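Nitrogen regulatory protein P-II (Thiomonas arsenitoxydans, PDB 5D4P) binds adenine nucleotides such as ADP and probably regulates the activity of other proteins, as a P-II nitrogen-signalling protein would. Local coordinates at residues I14-A19 with I64-A69; D26-A31 with G76-G81; P8-E13 with V95-V100. All blocks are in the same frame, centred on the assembly; numbering follows the deposited sequence.

Contact 1. Residues I14-A19 with I64-A69; sequences IILEGA and IMIIAA. With ADP (adenosine-5'-diphosphate), chain D.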
loop_
_atom_site.group_PDB
_atom_site.type_symbol
_atom_site.label_atom_id
_atom_site.label_comp_id
_atom_site.label_asym_id
_atom_site.label_seq_id
_atom_site.Cartn_x
_atom_site.Cartn_y
_atom_site.Cartn_z
ATOM N N ILE C 14 1.043 6.310 6.955
ATOM C CA ILE C 14 1.252 6.570 8.375
ATOM C C ILE C 14 0.831 5.358 9.188
ATOM O O ILE C 14 -0.349 5.031 9.254
ATOM C CB ILE C 14 0.470 7.807 8.836
ATOM C CG1 ILE C 14 0.834 9.011 7.969
ATOM C CG2 ILE C 14 0.744 8.108 10.322
ATOM C CD1 ILE C 14 -0.271 10.098 7.906
ATOM N N ILE C 15 1.800 4.666 9.774
ATOM C CA ILE C 15 1.487 3.475 10.551
ATOM C C ILE C 15 1.575 3.771 12.071
ATOM O O ILE C 15 2.607 4.232 12.579
ATOM C CB ILE C 15 2.426 2.315 10.170
ATOM C CG1 ILE C 15 2.275 1.965 8.683
ATOM C CG2 ILE C 15 2.149 1.093 11.010
ATOM C CD1 ILE C 15 3.428 1.152 8.131
ATOM N N LEU C 16 0.486 3.520 12.784
ATOM C CA LEU C 16 0.424 3.819 14.218
ATOM C C LEU C 16 -0.741 3.076 14.891
ATOM O O LEU C 16 -1.603 2.534 14.208
ATOM C CB LEU C 16 0.316 5.344 14.438
ATOM C CG LEU C 16 -0.707 6.118 13.591
ATOM C CD1 LEU C 16 -2.107 5.633 13.847
ATOM C CD2 LEU C 16 -0.638 7.610 13.893
ATOM N N GLU C 17 -0.796 3.093 16.224
ATOM C CA GLU C 17 -1.877 2.408 16.952
ATOM C C GLU C 17 -3.229 3.089 16.713
ATOM O O GLU C 17 -3.316 4.321 16.685
ATOM C CB GLU C 17 -1.568 2.318 18.469
ATOM C CG GLU C 17 -0.366 1.390 18.829
ATOM C CD GLU C 17 0.079 1.481 20.303
ATOM O OE1 GLU C 17 -0.587 2.201 21.082
ATOM O OE2 GLU C 17 1.071 0.798 20.697
ATOM N N GLY C 18 -4.276 2.279 16.528
ATOM C CA GLY C 18 -5.614 2.784 16.234
ATOM C C GLY C 18 -6.154 3.739 17.299
ATOM O O GLY C 18 -6.990 4.598 17.019
ATOM N N ALA C 19 -5.665 3.589 18.525
ATOM C CA ALA C 19 -6.070 4.451 19.635
ATOM C C ALA C 19 -5.784 5.932 19.348
ATOM O O ALA C 19 -6.377 6.809 19.958
ATOM C CB ALA C 19 -5.381 4.030 20.889
ATOM N N ILE C 64 -3.047 0.368 12.723
ATOM C CA ILE C 64 -3.651 0.825 11.467
ATOM C C ILE C 64 -2.653 1.566 10.600
ATOM O O ILE C 64 -1.591 1.971 11.079
ATOM C CB ILE C 64 -4.848 1.758 11.704
ATOM C CG1 ILE C 64 -4.368 3.095 12.277
ATOM C CG2 ILE C 64 -5.907 1.073 12.590
ATOM C CD1 ILE C 64 -5.459 4.132 12.452
ATOM N N MET C 65 -2.991 1.710 9.319
ATOM C CA MET C 65 -2.234 2.561 8.409
ATOM C C MET C 65 -3.141 3.609 7.732
ATOM O O MET C 65 -4.171 3.283 7.144
ATOM C CB MET C 65 -1.501 1.723 7.340
ATOM C CG MET C 65 -0.727 2.581 6.317
ATOM S SD MET C 65 0.283 1.634 5.121
ATOM C CE MET C 65 -1.018 0.716 4.335
ATOM N N ILE C 66 -2.760 4.872 7.856
ATOM C CA ILE C 66 -3.479 5.964 7.226
ATOM C C ILE C 66 -2.761 6.407 5.959
ATOM O O ILE C 66 -1.618 6.868 6.029
ATOM C CB ILE C 66 -3.611 7.163 8.185
ATOM C CG1 ILE C 66 -4.360 6.739 9.455
ATOM C CG2 ILE C 66 -4.301 8.336 7.493
ATOM C CD1 ILE C 66 -4.282 7.757 10.558
ATOM N N ILE C 67 -3.448 6.289 4.815
ATOM C CA ILE C 67 -2.906 6.680 3.509
ATOM C C ILE C 67 -3.451 8.035 3.114
ATOM O O ILE C 67 -4.674 8.215 3.026
ATOM C CB ILE C 67 -3.279 5.676 2.397
ATOM C CG1 ILE C 67 -2.893 4.254 2.796
ATOM C CG2 ILE C 67 -2.666 6.106 1.060
ATOM C CD1 ILE C 67 -3.621 3.186 2.015
ATOM N N ALA C 68 -2.563 8.995 2.873
ATOM C CA ALA C 68 -3.016 10.341 2.550
ATOM C C ALA C 68 -2.234 10.934 1.397
ATOM O O ALA C 68 -1.021 11.117 1.490
ATOM C CB ALA C 68 -2.928 11.246 3.778
ATOM N N ALA C 69 -2.927 11.198 0.295
ATOM C CA ALA C 69 -2.308 11.866 -0.844
ATOM C C ALA C 69 -2.397 13.375 -0.668
ATOM O O ALA C 69 -3.486 13.923 -0.493
ATOM C CB ALA C 69 -2.962 11.428 -2.143
HETATM P PB ADP D . -16.848 11.853 -1.889
HETATM O O1B ADP D . -17.142 11.665 -0.422
HETATM O O2B ADP D . -17.923 11.351 -2.815
HETATM O O3B ADP D . -16.348 13.232 -2.252
HETATM P PA ADP D . -14.183 11.099 -2.757
HETATM O O1A ADP D . -13.726 12.508 -2.462
HETATM O O2A ADP D . -14.138 10.573 -4.174
HETATM O O3A ADP D . -15.634 10.803 -2.116
HETATM O "O5'" ADP D . -13.239 10.085 -1.921
HETATM C "C5'" ADP D . -13.556 8.692 -1.933
HETATM C "C4'" ADP D . -12.585 7.895 -1.080
HETATM O "O4'" ADP D . -11.310 7.920 -1.707
HETATM C "C3'" ADP D . -12.350 8.482 0.307
HETATM O "O3'" ADP D . -13.261 7.959 1.267
HETATM C "C2'" ADP D . -10.931 8.059 0.618
HETATM O "O2'" ADP D . -10.934 6.740 1.146
HETATM C "C1'" ADP D . -10.265 8.012 -0.744
HETATM N N9 ADP D . -9.565 9.304 -0.888
HETATM C C8 ADP D . -10.077 10.466 -1.357
HETATM N N7 ADP D . -9.155 11.456 -1.316
HETATM C C5 ADP D . -8.030 10.913 -0.804
HETATM C C6 ADP D . -6.665 11.383 -0.485
HETATM N N6 ADP D . -6.292 12.670 -0.708
HETATM N N1 ADP D . -5.805 10.483 0.039
HETATM C C2 ADP D . -6.142 9.194 0.274
HETATM N N3 ADP D . -7.360 8.696 0.017
HETATM C C4 ADP D . -8.314 9.497 -0.517
#
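Ile14 O takes the amide of Ile66 in the shortest bond between the two strands, Ile66 N to Ile14 O at 2.8 Å, and Met65 CA also brings its hydrogen to this oxygen, CA to O 3.2 Å. Ile14 N returns a bond to Ile66 O, and two residues on, Leu16 and Ile64 exchange the next pair, with Leu16 N lying almost straight out from the carbonyl of Ile64. Between these hydrogen-bonded pairs sits the non-hydrogen-bonded pair Ile15–Met65. Here strands 7-17 and 63-70 run antiparallel in the central sheet of the ferredoxin-like P-II fold, whose two helices lie on the Ile14, Leu16, Ile64 and Ile66 face. On that face Leu16 CG (chi1 47°) and Ile64 CG1 (69°) each stand between their own backbone N and carbonyl carbon, and from there Leu16 CD1 meets Ile64 CG1 at 3.7 Å. Ile64 CD1 also rests 4.0 Å from Gly18 CA. On the other face Ile15 CG1 meets Met65 CG at 3.9 Å, and Met65 packs on Ile67 of the third subunit. Farther along strand 63-70, Ala69 reads the adenine edge of ADP: its N donates to N1 at 3.0 Å, nearly straight at 176°, and its O accepts from N6 at 3.1 Å.

Contact 2. Residues D26-A31 with G76-G81; sequences DLLDRA and GPLLEG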
loop_
_atom_site.group_PDB
_atom_site.type_symbol
_atom_site.label_atom_id
_atom_site.label_comp_id
_atom_site.label_asym_id
_atom_site.label_seq_id
_atom_site.Cartn_x
_atom_site.Cartn_y
_atom_site.Cartn_z
ATOM N N ASP C 26 -7.265 14.371 12.851
ATOM C CA ASP C 26 -7.422 15.786 13.245
ATOM C C ASP C 26 -6.294 16.607 12.646
ATOM O O ASP C 26 -6.523 17.653 12.043
ATOM C CB ASP C 26 -7.413 15.981 14.771
ATOM C CG ASP C 26 -8.766 15.711 15.426
ATOM O OD1 ASP C 26 -9.772 15.555 14.706
ATOM O OD2 ASP C 26 -8.825 15.666 16.676
ATOM N N LEU C 27 -5.073 16.105 12.798
ATOM C CA LEU C 27 -3.895 16.771 12.263
ATOM C C LEU C 27 -3.982 16.895 10.746
ATOM O O LEU C 27 -3.683 17.956 10.191
ATOM C CB LEU C 27 -2.627 16.014 12.649
ATOM C CG LEU C 27 -1.334 16.630 12.109
ATOM C CD1 LEU C 27 -1.242 18.111 12.490
ATOM C CD2 LEU C 27 -0.110 15.852 12.582
ATOM N N LEU C 28 -4.402 15.818 10.081
ATOM C CA LEU C 28 -4.529 15.839 8.624
ATOM C C LEU C 28 -5.559 16.892 8.192
ATOM O O LEU C 28 -5.295 17.704 7.299
ATOM C CB LEU C 28 -4.893 14.441 8.079
ATOM C CG LEU C 28 -3.807 13.348 8.200
ATOM C CD1 LEU C 28 -4.333 11.943 7.861
ATOM C CD2 LEU C 28 -2.622 13.659 7.298
ATOM N N ASP C 29 -6.715 16.891 8.843
ATOM C CA ASP C 29 -7.766 17.873 8.557
ATOM C C ASP C 29 -7.262 19.311 8.785
ATOM O O ASP C 29 -7.501 20.202 7.968
ATOM C CB ASP C 29 -9.023 17.598 9.412
ATOM C CG ASP C 29 -9.738 16.304 9.010
ATOM O OD1 ASP C 29 -9.522 15.818 7.875
ATOM O OD2 ASP C 29 -10.523 15.773 9.825
ATOM N N ARG C 30 -6.579 19.530 9.906
ATOM C CA ARG C 30 -6.064 20.854 10.270
ATOM C C ARG C 30 -5.067 21.391 9.227
ATOM O O ARG C 30 -5.015 22.594 8.960
ATOM C CB ARG C 30 -5.431 20.781 11.660
ATOM C CG ARG C 30 -5.213 22.112 12.361
ATOM C CD ARG C 30 -4.902 21.877 13.841
ATOM N NE ARG C 30 -3.662 21.134 14.061
ATOM C CZ ARG C 30 -3.577 20.021 14.788
ATOM N NH1 ARG C 30 -2.409 19.415 14.943
ATOM N NH2 ARG C 30 -4.665 19.502 15.342
ATOM N N ALA C 31 -4.262 20.488 8.663
ATOM C CA ALA C 31 -3.270 20.824 7.640
ATOM C C ALA C 31 -3.858 21.051 6.230
ATOM O O ALA C 31 -3.173 21.571 5.359
ATOM C CB ALA C 31 -2.217 19.736 7.578
ATOM N N GLY C 76 5.981 19.105 4.365
ATOM C CA GLY C 76 6.822 19.676 5.400
ATOM C C GLY C 76 6.074 19.944 6.694
ATOM O O GLY C 76 6.469 19.442 7.748
ATOM N N PRO C 77 4.992 20.738 6.616
ATOM C CA PRO C 77 4.161 21.061 7.783
ATOM C C PRO C 77 3.538 19.823 8.443
ATOM O O PRO C 77 3.492 19.753 9.671
ATOM C CB PRO C 77 3.089 21.984 7.196
ATOM C CG PRO C 77 3.777 22.626 6.008
ATOM C CD PRO C 77 4.618 21.531 5.427
ATOM N N LEU C 78 3.104 18.847 7.658
ATOM C CA LEU C 78 2.555 17.619 8.244
ATOM C C LEU C 78 3.587 16.852 9.058
ATOM O O LEU C 78 3.287 16.397 10.160
ATOM C CB LEU C 78 1.974 16.698 7.166
ATOM C CG LEU C 78 0.537 17.056 6.803
ATOM C CD1 LEU C 78 0.018 16.181 5.700
ATOM C CD2 LEU C 78 -0.352 16.945 8.053
ATOM N N LEU C 79 4.789 16.682 8.513
ATOM C CA LEU C 79 5.831 15.965 9.238
ATOM C C LEU C 79 6.232 16.696 10.531
ATOM O O LEU C 79 6.526 16.061 11.544
ATOM C CB LEU C 79 7.059 15.755 8.353
ATOM C CG LEU C 79 6.905 14.807 7.165
ATOM C CD1 LEU C 79 8.206 14.711 6.392
ATOM C CD2 LEU C 79 6.428 13.436 7.618
ATOM N N GLU C 80 6.251 18.024 10.503
ATOM C CA GLU C 80 6.530 18.771 11.725
ATOM C C GLU C 80 5.420 18.525 12.749
ATOM O O GLU C 80 5.684 18.390 13.947
ATOM C CB GLU C 80 6.691 20.260 11.438
ATOM C CG GLU C 80 8.132 20.632 11.161
ATOM C CD GLU C 80 8.330 22.119 11.037
ATOM O OE1 GLU C 80 8.062 22.669 9.949
ATOM O OE2 GLU C 80 8.751 22.736 12.035
ATOM N N GLY C 81 4.184 18.466 12.259
ATOM C CA GLY C 81 3.033 18.191 13.093
ATOM C C GLY C 81 3.108 16.799 13.690
ATOM O O GLY C 81 2.724 16.594 14.842
#
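The two helices that cover one face of the P-II sheet meet here, with helix 21-31 and helix 72-88 packed side by side. Their segments run nearly antiparallel, 147° between directions, with axes 10.3 Å apart, and Leu78 is the side chain that spans the gap. Its CG lies anti to the carbonyl carbon (chi1 -85°), which carries the two methyls across to the neighbouring helix. CD2 presses on Ala31 CB at 3.4 Å, closer than carbon atoms usually pack, while CD1 comes 4.0 Å from Leu28 CD2, the two leucines crossing at about a right angle. Leu27 runs past Leu78 in the opposite direction, its CG 4.2 Å from Leu78 CD2. With CG anti to the backbone N (chi1 179°), Leu27 lays CD2 against the backbone of the other helix, 3.5 Å from Gly81 C. Gly81 has no side chain, which lets Leu27 CD2 lie against its main chain. The contact is apolar throughout, and Leu28 and Leu78 share Val33, in the loop after helix 21-31, as a further neighbour. This pair is the helical layer of the ferredoxin-like (beta-alpha-beta-beta-alpha-beta) fold of P-II proteins.

Contact 3. Residues P8-E13 with V95-V100; sequences PLKKLE and VHDIQV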
loop_
_atom_site.group_PDB
_atom_site.type_symbol
_atom_site.label_atom_id
_atom_site.label_comp_id
_atom_site.label_asym_id
_atom_site.label_seq_id
_atom_site.Cartn_x
_atom_site.Cartn_y
_atom_site.Cartn_z
ATOM N N PRO C 8 2.340 15.585 -10.401
ATOM C CA PRO C 8 3.085 15.136 -9.217
ATOM C C PRO C 8 2.360 15.427 -7.903
ATOM O O PRO C 8 1.763 16.476 -7.697
ATOM C CB PRO C 8 4.383 15.937 -9.301
ATOM C CG PRO C 8 3.999 17.183 -10.024
ATOM C CD PRO C 8 2.946 16.775 -11.019
ATOM N N LEU C 9 2.425 14.461 -7.008
ATOM C CA LEU C 9 1.830 14.597 -5.710
ATOM C C LEU C 9 2.681 13.744 -4.781
ATOM O O LEU C 9 3.563 13.012 -5.246
ATOM C CB LEU C 9 0.380 14.128 -5.728
ATOM C CG LEU C 9 -0.651 14.874 -4.891
ATOM C CD1 LEU C 9 -1.048 16.179 -5.598
ATOM C CD2 LEU C 9 -1.843 13.996 -4.608
ATOM N N LYS C 10 2.433 13.831 -3.481
ATOM C CA LYS C 10 3.084 12.931 -2.538
ATOM C C LYS C 10 2.039 12.008 -1.945
ATOM O O LYS C 10 0.864 12.351 -1.888
ATOM C CB LYS C 10 3.795 13.705 -1.420
ATOM C CG LYS C 10 4.832 14.712 -1.881
ATOM C CD LYS C 10 6.188 14.079 -2.131
ATOM C CE LYS C 10 7.196 15.140 -2.560
ATOM N NZ LYS C 10 8.488 14.528 -2.976
ATOM N N LYS C 11 2.452 10.828 -1.515
ATOM C CA LYS C 11 1.541 9.962 -0.796
ATOM C C LYS C 11 2.181 9.576 0.530
ATOM O O LYS C 11 3.281 9.018 0.563
ATOM C CB LYS C 11 1.208 8.716 -1.604
ATOM C CG LYS C 11 -0.011 7.992 -1.110
ATOM C CD LYS C 11 -0.146 6.592 -1.679
ATOM C CE LYS C 11 0.806 5.641 -0.980
ATOM N NZ LYS C 11 0.568 4.229 -1.379
ATOM N N LEU C 12 1.482 9.872 1.623
ATOM C CA LEU C 12 1.963 9.512 2.951
ATOM C C LEU C 12 1.339 8.199 3.391
ATOM O O LEU C 12 0.122 8.025 3.289
ATOM C CB LEU C 12 1.628 10.605 3.969
ATOM C CG LEU C 12 2.606 11.763 4.195
ATOM C CD1 LEU C 12 3.044 12.346 2.881
ATOM C CD2 LEU C 12 2.026 12.831 5.127
ATOM N N GLU C 13 2.166 7.288 3.898
ATOM C CA GLU C 13 1.678 6.110 4.615
ATOM C C GLU C 13 2.057 6.247 6.091
ATOM O O GLU C 13 3.250 6.305 6.430
ATOM C CB GLU C 13 2.254 4.810 4.036
ATOM C CG GLU C 13 1.775 4.502 2.604
ATOM C CD GLU C 13 2.370 3.233 2.031
ATOM O OE1 GLU C 13 3.326 2.689 2.628
ATOM O OE2 GLU C 13 1.897 2.796 0.958
ATOM N N VAL C 95 7.089 8.590 3.062
ATOM C CA VAL C 95 6.746 9.553 2.032
ATOM C C VAL C 95 7.047 8.987 0.635
ATOM O O VAL C 95 8.184 8.585 0.376
ATOM C CB VAL C 95 7.516 10.852 2.250
ATOM C CG1 VAL C 95 7.148 11.868 1.183
ATOM C CG2 VAL C 95 7.228 11.386 3.668
ATOM N N HIS C 96 6.027 8.915 -0.229
ATOM C CA HIS C 96 6.186 8.485 -1.646
ATOM C C HIS C 96 5.992 9.660 -2.609
ATOM O O HIS C 96 5.179 10.557 -2.340
ATOM C CB HIS C 96 5.159 7.411 -2.048
ATOM C CG HIS C 96 5.173 6.164 -1.211
ATOM N ND1 HIS C 96 4.885 6.171 0.142
ATOM C CD2 HIS C 96 5.324 4.859 -1.552
ATOM C CE1 HIS C 96 4.914 4.931 0.606
ATOM N NE2 HIS C 96 5.173 4.115 -0.400
ATOM N N ASP C 97 6.679 9.614 -3.751
ATOM C CA ASP C 97 6.337 10.425 -4.922
ATOM C C ASP C 97 5.322 9.657 -5.756
ATOM O O ASP C 97 5.581 8.507 -6.120
ATOM C CB ASP C 97 7.555 10.704 -5.809
ATOM C CG ASP C 97 8.595 11.583 -5.146
ATOM O OD1 ASP C 97 8.232 12.582 -4.486
ATOM O OD2 ASP C 97 9.793 11.280 -5.336
ATOM N N ILE C 98 4.196 10.283 -6.093
ATOM C CA ILE C 98 3.220 9.668 -6.997
ATOM C C ILE C 98 2.748 10.630 -8.094
ATOM O O ILE C 98 3.082 11.814 -8.100
ATOM C CB ILE C 98 1.974 9.169 -6.232
ATOM C CG1 ILE C 98 1.290 10.334 -5.523
ATOM C CG2 ILE C 98 2.353 8.071 -5.251
ATOM C CD1 ILE C 98 -0.161 10.040 -5.073
ATOM N N GLN C 99 1.938 10.123 -9.011
ATOM C CA GLN C 99 1.287 10.989 -9.990
ATOM C C GLN C 99 -0.210 10.774 -9.917
ATOM O O GLN C 99 -0.663 9.661 -9.653
ATOM C CB GLN C 99 1.795 10.697 -11.401
ATOM C CG GLN C 99 3.262 11.016 -11.619
ATOM C CD GLN C 99 3.695 10.710 -13.035
ATOM O OE1 GLN C 99 3.829 9.545 -13.409
ATOM N NE2 GLN C 99 3.921 11.748 -13.830
ATOM N N VAL C 100 -0.966 11.840 -10.168
ATOM C CA VAL C 100 -2.420 11.790 -10.155
ATOM C C VAL C 100 -2.966 12.466 -11.411
ATOM O O VAL C 100 -2.255 13.234 -12.061
ATOM C CB VAL C 100 -3.003 12.502 -8.894
ATOM C CG1 VAL C 100 -2.507 11.833 -7.617
ATOM C CG2 VAL C 100 -2.643 14.006 -8.910
HETATM O O HOH W 1 5.970 14.122 -6.453
#
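Lys10 leaves its strand with CG anti to the carbonyl carbon (chi1 -57°) and bends at chi2 (-84°), which lays its chain alongside Asp97, the two side chains pointing the same way. Its NZ meets Asp97 OD1 in a salt bridge whose modelled length, 2.5 Å, is doubtfully short. Asp97 OD1 also takes a weak bond from a water that donates to Leu9 O. In the backbone, Lys11 O is gripped twice, by His96 N at 2.9 Å and, from the other side of the carbonyl plane, by the ring nitrogen His96 ND1 at 3.3 Å. Strand 92-100, outermost in the chain's sheet, pairs antiparallel with its neighbour 7-17, and other subunits of the trimer pack against this pair. Lys11 CE stands over the centre of the His96 ring, and its NZ bonds Glu13 OE2 at 3.0 Å, on the anti side of the carboxylate. Glu13 CD comes obliquely to His96 CE1 at 3.4 Å, the two planes 54° apart. The charges continue between subunits: Lys11 NZ pairs with Glu13 OE1 of the second subunit, and Lys11 of the third meets both Glu13 OE1 and His96 NE2. Were Glu13 an alanine, its own Lys11 NZ would probably lose the in-strand carboxylate, and Lys11 of the third subunit its salt bridge. Farther along, Leu9 CD2 packs at 3.8 Å on Val100 CG1, the two side chains crossing at about a right angle.

In the fold
Strand 7-17 is common to contacts 1 and 3: it pairs with 63-70 in one and with 92-100 in the other, so the two contacts, about 15 Å apart between centres, lie in a single sheet, joined by a probable backbone bond from Leu12 N to Ala68 O. Contact 2 sits on the helices that follow strands 7-17 and 63-70, about 13 Å from contact 1 and 16 Å from contact 3. Leu28 touches Ile66, and Leu78 reaches Leu12. Along the chain contacts 1 and 2 alternate, and both are nested inside the loop closed by contact 3. In the same sheet Ala69 meets ADP, and the 8-13/95-100 pair touches neighbouring subunits.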